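Local coordinates for protein halogenase (Chondromyces crocatus, PDB 3E1T) that probably chlorinates a chondrochloren precursor as an FAD-dependent halogenase of a new variant type, at residues R173-R181 and N290-L300; E180-Q188 and M462-T470. All blocks are in the same frame, centred on the assembly; numbering follows the deposited sequence.

Interaction 1 (R173-R181 and N290-L300); sequences RVSQAVGER and NTSFWKNGMAL
Val178 packs against Met298 and Leu300 and carries the apolar half of this contact. Its CG1 lies anti to the backbone N (chi1 171°), which turns that methyl onto the backbone of 292-294, 3.4 Å from Ser292 O. The other methyl, CG2, meets Met298 SD at 3.6 Å, and CB rests on Leu300 CD1. Met298, extended through all its torsions, carries CE past Ala177 to within 3.4 Å of Val174 O. Leu300 splits its methyls: CD2 packs on Ser175 CA and CB.

The polar half is at Glu180 and Thr291. Glu180 N donates to Thr291 OG1 at 2.8 Å in a nearly straight bond (163°), and Thr291 N returns one to Glu180 O. With chi1 at 51°, OG1 sits between its own N and carbonyl carbon and faces Glu180 N. Beside it, Arg181 and Asn290 form an antiparallel non-hydrogen-bonded pair. Two waters bind Ser175 OG. One donates to Gly179 O and Asn290 OD1, two acceptors that could not bond each other. The second accepts from Asn290 ND2 and from Arg181 NH2, in the plane of the guanidinium. Asn290 ND2 also reaches Ala305 O, and Arg181 NH2 reaches Asn170 O.

Strand 298-300 is an edge of the parallel sheet, next to strand 163-166. Val174 and Met298 also touch Val137 of strand 133-140, and Phe293 turns to helix 340-368.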
# COMPACT_ATOMS: atom_id res chain seq x y z
N ARG A 173 6.30 3.29 15.84
CA ARG A 173 6.72 2.91 17.18
C ARG A 173 5.58 3.02 18.19
O ARG A 173 5.78 2.79 19.38
CB ARG A 173 7.98 3.70 17.62
CG ARG A 173 7.82 5.23 17.71
CD ARG A 173 9.18 5.97 17.70
NE ARG A 173 9.91 5.87 18.96
CZ ARG A 173 11.20 6.15 19.11
NH1 ARG A 173 11.94 6.55 18.08
NH2 ARG A 173 11.77 6.01 20.30
N VAL A 174 4.38 3.35 17.71
CA VAL A 174 3.24 3.59 18.61
C VAL A 174 1.99 2.74 18.33
O VAL A 174 1.04 2.76 19.12
CB VAL A 174 2.82 5.12 18.64
CG1 VAL A 174 4.00 6.00 19.10
CG2 VAL A 174 2.28 5.59 17.29
N SER A 175 2.00 1.97 17.24
CA SER A 175 0.78 1.23 16.86
C SER A 175 0.35 0.20 17.89
O SER A 175 -0.84 -0.12 17.97
CB SER A 175 0.93 0.57 15.49
OG SER A 175 1.85 -0.50 15.54
N GLN A 176 1.29 -0.31 18.69
CA GLN A 176 0.95 -1.32 19.71
C GLN A 176 0.01 -0.80 20.80
O GLN A 176 -0.60 -1.57 21.54
CB GLN A 176 2.21 -1.94 20.33
CG GLN A 176 2.93 -1.04 21.32
CD GLN A 176 3.71 0.07 20.65
OE1 GLN A 176 3.90 0.07 19.43
NE2 GLN A 176 4.18 1.03 21.45
N ALA A 177 -0.13 0.52 20.88
CA ALA A 177 -1.11 1.13 21.76
C ALA A 177 -2.54 0.87 21.30
O ALA A 177 -3.47 0.93 22.10
CB ALA A 177 -0.85 2.63 21.88
N VAL A 178 -2.73 0.57 20.00
CA VAL A 178 -4.08 0.28 19.49
C VAL A 178 -4.36 -1.23 19.33
O VAL A 178 -5.44 -1.71 19.70
CB VAL A 178 -4.37 1.02 18.15
CG1 VAL A 178 -5.66 0.54 17.54
CG2 VAL A 178 -4.44 2.53 18.35
N GLY A 179 -3.41 -1.97 18.76
CA GLY A 179 -3.61 -3.39 18.48
C GLY A 179 -2.31 -4.13 18.26
O GLY A 179 -1.24 -3.53 18.30
N GLU A 180 -2.41 -5.45 18.06
CA GLU A 180 -1.25 -6.28 17.77
C GLU A 180 -1.08 -6.41 16.24
O GLU A 180 -2.04 -6.65 15.53
CB GLU A 180 -1.42 -7.67 18.40
CG GLU A 180 -0.25 -8.63 18.14
CD GLU A 180 -0.61 -10.11 18.33
OE1 GLU A 180 -1.70 -10.42 18.85
OE2 GLU A 180 0.22 -10.96 17.92
N ARG A 181 0.14 -6.24 15.75
CA ARG A 181 0.38 -6.46 14.32
C ARG A 181 0.54 -7.97 14.11
O ARG A 181 1.30 -8.63 14.82
CB ARG A 181 1.60 -5.67 13.86
CG ARG A 181 2.05 -5.99 12.47
CD ARG A 181 3.38 -5.34 12.19
NE ARG A 181 3.23 -3.90 12.00
CZ ARG A 181 4.18 -3.11 11.52
NH1 ARG A 181 5.36 -3.61 11.17
NH2 ARG A 181 3.95 -1.81 11.38
N ASN A 290 -3.35 -5.29 11.64
CA ASN A 290 -3.51 -5.11 13.08
C ASN A 290 -4.83 -5.67 13.59
O ASN A 290 -5.82 -5.68 12.87
CB ASN A 290 -3.34 -3.64 13.43
CG ASN A 290 -1.89 -3.28 13.72
OD1 ASN A 290 -1.48 -3.24 14.88
ND2 ASN A 290 -1.09 -3.03 12.67
N THR A 291 -4.83 -6.15 14.84
CA THR A 291 -6.06 -6.67 15.47
C THR A 291 -7.12 -5.61 15.69
O THR A 291 -8.31 -5.93 15.88
CB THR A 291 -5.78 -7.40 16.82
OG1 THR A 291 -4.99 -6.55 17.66
CG2 THR A 291 -5.02 -8.71 16.57
N SER A 292 -6.71 -4.35 15.65
CA SER A 292 -7.62 -3.21 15.80
C SER A 292 -7.03 -2.00 15.11
O SER A 292 -5.81 -1.83 15.10
CB SER A 292 -7.85 -2.89 17.29
OG SER A 292 -8.86 -1.89 17.44
N PHE A 293 -7.90 -1.18 14.52
CA PHE A 293 -7.48 0.07 13.85
C PHE A 293 -7.80 1.33 14.66
O PHE A 293 -7.40 2.43 14.27
CB PHE A 293 -8.09 0.20 12.45
CG PHE A 293 -7.69 -0.89 11.48
CD1 PHE A 293 -6.51 -1.61 11.63
CD2 PHE A 293 -8.50 -1.17 10.37
CE1 PHE A 293 -6.14 -2.61 10.71
CE2 PHE A 293 -8.14 -2.18 9.47
CZ PHE A 293 -6.96 -2.89 9.64
N TRP A 294 -8.51 1.18 15.77
CA TRP A 294 -8.77 2.31 16.68
C TRP A 294 -9.01 1.83 18.12
O TRP A 294 -9.32 0.66 18.36
CB TRP A 294 -9.96 3.13 16.20
CG TRP A 294 -11.27 2.46 16.41
CD1 TRP A 294 -11.78 1.41 15.70
CD2 TRP A 294 -12.24 2.78 17.42
NE1 TRP A 294 -13.01 1.06 16.20
CE2 TRP A 294 -13.32 1.89 17.25
CE3 TRP A 294 -12.31 3.75 18.43
CZ2 TRP A 294 -14.46 1.92 18.07
CZ3 TRP A 294 -13.45 3.78 19.24
CH2 TRP A 294 -14.50 2.88 19.06
N LYS A 295 -8.87 2.72 19.10
CA LYS A 295 -9.25 2.34 20.46
C LYS A 295 -10.20 3.33 21.15
O LYS A 295 -11.41 3.09 21.23
CB LYS A 295 -8.04 1.95 21.33
CG LYS A 295 -7.00 3.03 21.52
CD LYS A 295 -6.07 2.72 22.70
CE LYS A 295 -6.82 2.12 23.90
NZ LYS A 295 -6.07 2.22 25.19
N ASN A 296 -9.65 4.44 21.64
CA ASN A 296 -10.44 5.53 22.21
C ASN A 296 -9.55 6.74 22.08
O ASN A 296 -8.54 6.84 22.77
CB ASN A 296 -10.81 5.28 23.68
CG ASN A 296 -12.25 4.77 23.86
OD1 ASN A 296 -13.06 4.76 22.93
ND2 ASN A 296 -12.56 4.35 25.08
N GLY A 297 -9.89 7.60 21.13
CA GLY A 297 -9.08 8.77 20.81
C GLY A 297 -7.89 8.52 19.90
O GLY A 297 -7.16 9.45 19.58
N MET A 298 -7.66 7.27 19.49
CA MET A 298 -6.53 6.96 18.61
C MET A 298 -6.99 6.09 17.45
O MET A 298 -7.92 5.31 17.58
CB MET A 298 -5.39 6.28 19.37
CG MET A 298 -4.06 6.16 18.61
SD MET A 298 -2.82 5.49 19.69
CE MET A 298 -1.44 5.08 18.60
N ALA A 299 -6.33 6.26 16.30
CA ALA A 299 -6.57 5.42 15.12
C ALA A 299 -5.27 5.15 14.37
O ALA A 299 -4.29 5.89 14.53
CB ALA A 299 -7.56 6.07 14.21
N LEU A 300 -5.26 4.10 13.54
CA LEU A 300 -4.10 3.79 12.69
C LEU A 300 -4.54 3.90 11.24
O LEU A 300 -5.61 3.42 10.85
CB LEU A 300 -3.54 2.38 12.97
CG LEU A 300 -3.33 1.89 14.41
CD1 LEU A 300 -3.14 0.36 14.47
CD2 LEU A 300 -2.15 2.61 15.07
O HOH W 1 0.72 -2.72 16.55
O HOH W 2 1.51 -1.51 12.93
O HOH W 3 -8.00 -1.41 20.26

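Interaction 2 (E180-Q188 and M462-T470)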
# COMPACT_ATOMS: atom_id res chain seq x y z
N GLU A 180 -2.41 -5.45 18.06
CA GLU A 180 -1.25 -6.28 17.77
C GLU A 180 -1.08 -6.41 16.24
O GLU A 180 -2.04 -6.65 15.53
CB GLU A 180 -1.42 -7.67 18.40
CG GLU A 180 -0.25 -8.63 18.14
CD GLU A 180 -0.61 -10.11 18.33
OE1 GLU A 180 -1.70 -10.42 18.85
OE2 GLU A 180 0.22 -10.96 17.92
N ARG A 181 0.14 -6.24 15.75
CA ARG A 181 0.38 -6.46 14.32
C ARG A 181 0.54 -7.97 14.11
O ARG A 181 1.30 -8.63 14.82
CB ARG A 181 1.60 -5.67 13.86
CG ARG A 181 2.05 -5.99 12.47
CD ARG A 181 3.38 -5.34 12.19
NE ARG A 181 3.23 -3.90 12.00
CZ ARG A 181 4.18 -3.11 11.52
NH1 ARG A 181 5.36 -3.61 11.17
NH2 ARG A 181 3.95 -1.81 11.38
N VAL A 182 -0.22 -8.51 13.16
CA VAL A 182 -0.22 -9.95 12.85
C VAL A 182 0.27 -10.13 11.40
O VAL A 182 -0.32 -9.59 10.49
CB VAL A 182 -1.65 -10.54 13.02
CG1 VAL A 182 -1.74 -11.98 12.53
CG2 VAL A 182 -2.09 -10.46 14.51
N TYR A 183 1.38 -10.85 11.22
CA TYR A 183 1.96 -11.07 9.90
C TYR A 183 1.24 -12.16 9.11
O TYR A 183 0.83 -13.18 9.67
CB TYR A 183 3.47 -11.36 10.02
CG TYR A 183 4.22 -10.21 10.62
CD1 TYR A 183 4.72 -9.18 9.82
CD2 TYR A 183 4.41 -10.12 12.00
CE1 TYR A 183 5.41 -8.10 10.37
CE2 TYR A 183 5.10 -9.03 12.57
CZ TYR A 183 5.59 -8.03 11.74
OH TYR A 183 6.27 -6.95 12.26
N SER A 184 1.06 -11.92 7.82
CA SER A 184 0.56 -12.92 6.88
C SER A 184 1.62 -13.95 6.60
O SER A 184 2.76 -13.60 6.31
CB SER A 184 0.19 -12.26 5.56
OG SER A 184 -0.03 -13.25 4.55
N ARG A 185 1.24 -15.23 6.64
CA ARG A 185 2.17 -16.30 6.26
C ARG A 185 2.26 -16.51 4.73
O ARG A 185 3.22 -17.09 4.23
CB ARG A 185 1.81 -17.60 6.98
CG ARG A 185 1.93 -17.46 8.49
CD ARG A 185 1.75 -18.79 9.23
NE ARG A 185 1.04 -18.57 10.50
CZ ARG A 185 1.56 -18.06 11.61
NH1 ARG A 185 2.85 -17.70 11.66
NH2 ARG A 185 0.80 -17.91 12.69
N PHE A 186 1.28 -16.00 4.00
CA PHE A 186 1.27 -16.12 2.54
C PHE A 186 2.28 -15.19 1.87
O PHE A 186 3.07 -15.62 1.05
CB PHE A 186 -0.12 -15.85 1.97
CG PHE A 186 -0.25 -16.23 0.51
CD1 PHE A 186 -0.54 -17.54 0.15
CD2 PHE A 186 -0.05 -15.28 -0.49
CE1 PHE A 186 -0.64 -17.91 -1.20
CE2 PHE A 186 -0.14 -15.63 -1.84
CZ PHE A 186 -0.44 -16.95 -2.20
N PHE A 187 2.22 -13.90 2.21
CA PHE A 187 3.09 -12.90 1.61
C PHE A 187 4.39 -12.75 2.38
O PHE A 187 4.79 -11.65 2.77
CB PHE A 187 2.34 -11.56 1.49
CG PHE A 187 1.07 -11.64 0.67
CD1 PHE A 187 1.13 -11.69 -0.72
CD2 PHE A 187 -0.16 -11.71 1.28
CE1 PHE A 187 -0.03 -11.79 -1.48
CE2 PHE A 187 -1.33 -11.79 0.53
CZ PHE A 187 -1.25 -11.81 -0.87
N GLN A 188 5.07 -13.88 2.58
CA GLN A 188 6.32 -13.93 3.33
C GLN A 188 7.47 -13.69 2.36
O GLN A 188 8.25 -14.60 2.04
CB GLN A 188 6.45 -15.30 4.01
CG GLN A 188 7.36 -15.34 5.22
CD GLN A 188 7.16 -16.60 6.04
OE1 GLN A 188 6.07 -16.84 6.57
NE2 GLN A 188 8.19 -17.44 6.11
N MET A 462 -8.70 -15.13 3.60
CA MET A 462 -7.56 -14.56 4.31
C MET A 462 -6.43 -15.58 4.55
O MET A 462 -5.80 -15.59 5.61
CB MET A 462 -8.00 -13.93 5.65
CG MET A 462 -8.97 -12.73 5.56
SD MET A 462 -8.60 -11.46 4.31
CE MET A 462 -7.07 -10.78 4.99
N GLN A 463 -6.15 -16.42 3.55
CA GLN A 463 -5.12 -17.44 3.68
C GLN A 463 -3.80 -16.87 4.18
O GLN A 463 -3.27 -15.91 3.61
CB GLN A 463 -4.88 -18.17 2.35
CG GLN A 463 -4.00 -19.41 2.49
CD GLN A 463 -3.81 -20.14 1.19
OE1 GLN A 463 -4.78 -20.47 0.52
NE2 GLN A 463 -2.56 -20.37 0.81
N GLY A 464 -3.27 -17.47 5.24
CA GLY A 464 -2.00 -17.06 5.82
C GLY A 464 -2.15 -16.31 7.14
O GLY A 464 -1.16 -15.95 7.77
N PHE A 465 -3.41 -16.10 7.55
CA PHE A 465 -3.71 -15.42 8.82
C PHE A 465 -4.29 -16.30 9.91
O PHE A 465 -5.05 -17.24 9.65
CB PHE A 465 -4.67 -14.24 8.60
CG PHE A 465 -3.98 -12.95 8.30
CD1 PHE A 465 -3.16 -12.35 9.24
CD2 PHE A 465 -4.15 -12.34 7.07
CE1 PHE A 465 -2.51 -11.15 8.96
CE2 PHE A 465 -3.52 -11.13 6.78
CZ PHE A 465 -2.69 -10.54 7.72
N THR A 466 -3.92 -15.95 11.14
CA THR A 466 -4.45 -16.50 12.38
C THR A 466 -5.99 -16.33 12.43
O THR A 466 -6.56 -15.63 11.60
CB THR A 466 -3.77 -15.80 13.56
OG1 THR A 466 -3.97 -16.54 14.76
CG2 THR A 466 -4.32 -14.38 13.73
N ARG A 467 -6.67 -16.96 13.40
CA ARG A 467 -8.15 -16.90 13.45
C ARG A 467 -8.72 -15.52 13.76
O ARG A 467 -9.82 -15.17 13.27
CB ARG A 467 -8.72 -17.89 14.48
CG ARG A 467 -8.51 -17.45 15.94
CD ARG A 467 -9.83 -17.47 16.73
NE ARG A 467 -9.72 -16.72 17.99
CZ ARG A 467 -10.24 -15.51 18.21
NH1 ARG A 467 -10.93 -14.89 17.25
NH2 ARG A 467 -10.09 -14.93 19.39
N GLU A 468 -8.00 -14.76 14.59
CA GLU A 468 -8.45 -13.44 15.04
C GLU A 468 -8.58 -12.46 13.87
O GLU A 468 -9.62 -11.83 13.72
CB GLU A 468 -7.54 -12.88 16.14
CG GLU A 468 -8.09 -11.59 16.79
CD GLU A 468 -7.33 -11.16 18.06
OE1 GLU A 468 -6.19 -11.64 18.28
OE2 GLU A 468 -7.88 -10.35 18.84
N ILE A 469 -7.54 -12.35 13.05
CA ILE A 469 -7.63 -11.53 11.84
C ILE A 469 -8.72 -12.05 10.89
O ILE A 469 -9.53 -11.27 10.37
CB ILE A 469 -6.27 -11.41 11.12
CG1 ILE A 469 -5.23 -10.74 12.04
CG2 ILE A 469 -6.42 -10.69 9.77
CD1 ILE A 469 -5.53 -9.27 12.40
N THR A 470 -8.78 -13.37 10.69
CA THR A 470 -9.76 -13.96 9.78
C THR A 470 -11.19 -13.62 10.19
O THR A 470 -12.02 -13.27 9.34
CB THR A 470 -9.58 -15.50 9.65
OG1 THR A 470 -8.19 -15.82 9.43
CG2 THR A 470 -10.39 -16.04 8.48
O HOH W 4 -3.88 -11.48 19.16
O HOH W 5 -0.76 -15.04 10.79
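Val182 has CG1 anti to its backbone N (chi1 172°), and Phe465 has chi1 near -89°; together these bring the methyl and the ring into touch, Val182 CG1 to Phe465 CD1 at 3.6 Å. The ring also turns its edge to the backbone. Val182 O lies in the ring plane, 3.1 Å from Phe465 CE1. Ser184 covers one face with CA and CB, and Ile469 CG2 covers the opposite face. Ile469 also sends CG1 to Val182 CB at 3.7 Å, the two side chains lying alongside and pointing opposite ways. Thr466 lays CG2 against Val182 CG1, the two side chains crossing at about a right angle. An alanine in place of Phe465 would probably open a gap between Ser184 and Ile469 and leave Val182 CG1 with less to pack on.

The backbone link is one bond, Arg185 N to Gly464 O, 2.7 Å and nearly straight. Gly464 is the third residue of a type II turn, 462-465. Its positive phi and the closeness of Phe186 N both suit glycine. A water donates to both Tyr183 O and Gly464 O. Gln463 NE2 comes to the edge of the Phe186 ring, 3.5 Å from CD1, with amide and ring planes 81° apart. That amide is fixed by Ile383 N and Lys381 O.

Strand 181-183 is an outer strand of a three-stranded antiparallel sheet and pairs with strand 288-290. The 462-465 turn leads through Thr466, the N-cap, into helix 467-477. Tyr359 of helix 340-368 bonds both Ser184 OG and Gln463 O, and its ring meets that of Phe465.

In the fold
Interactions 1 and 2 share Glu180 and Arg181, and their centres lie about 17 Å apart. Interaction 1 runs from buried Val174, Met298 and Leu300 to exposed Glu180; interaction 2 runs from buried Ser184, Phe186 and Ile469 to exposed Arg185. The aliphatic part of interaction 1 lies against the sheet near the FAD, whose pocket includes Arg173. Hydrogen bonds to a hydroxyl and a carbonyl, with bridging waters, hold its other end. Interaction 2 is built round an aromatic ring and a type II turn with glycine third, set on strand 181-183. The two meet at Thr291 CG2, on Glu468 and Val182, and at Asn290 O, on Ile469 CD1. Helix 340-368 backs both, through Phe293 and Phe465.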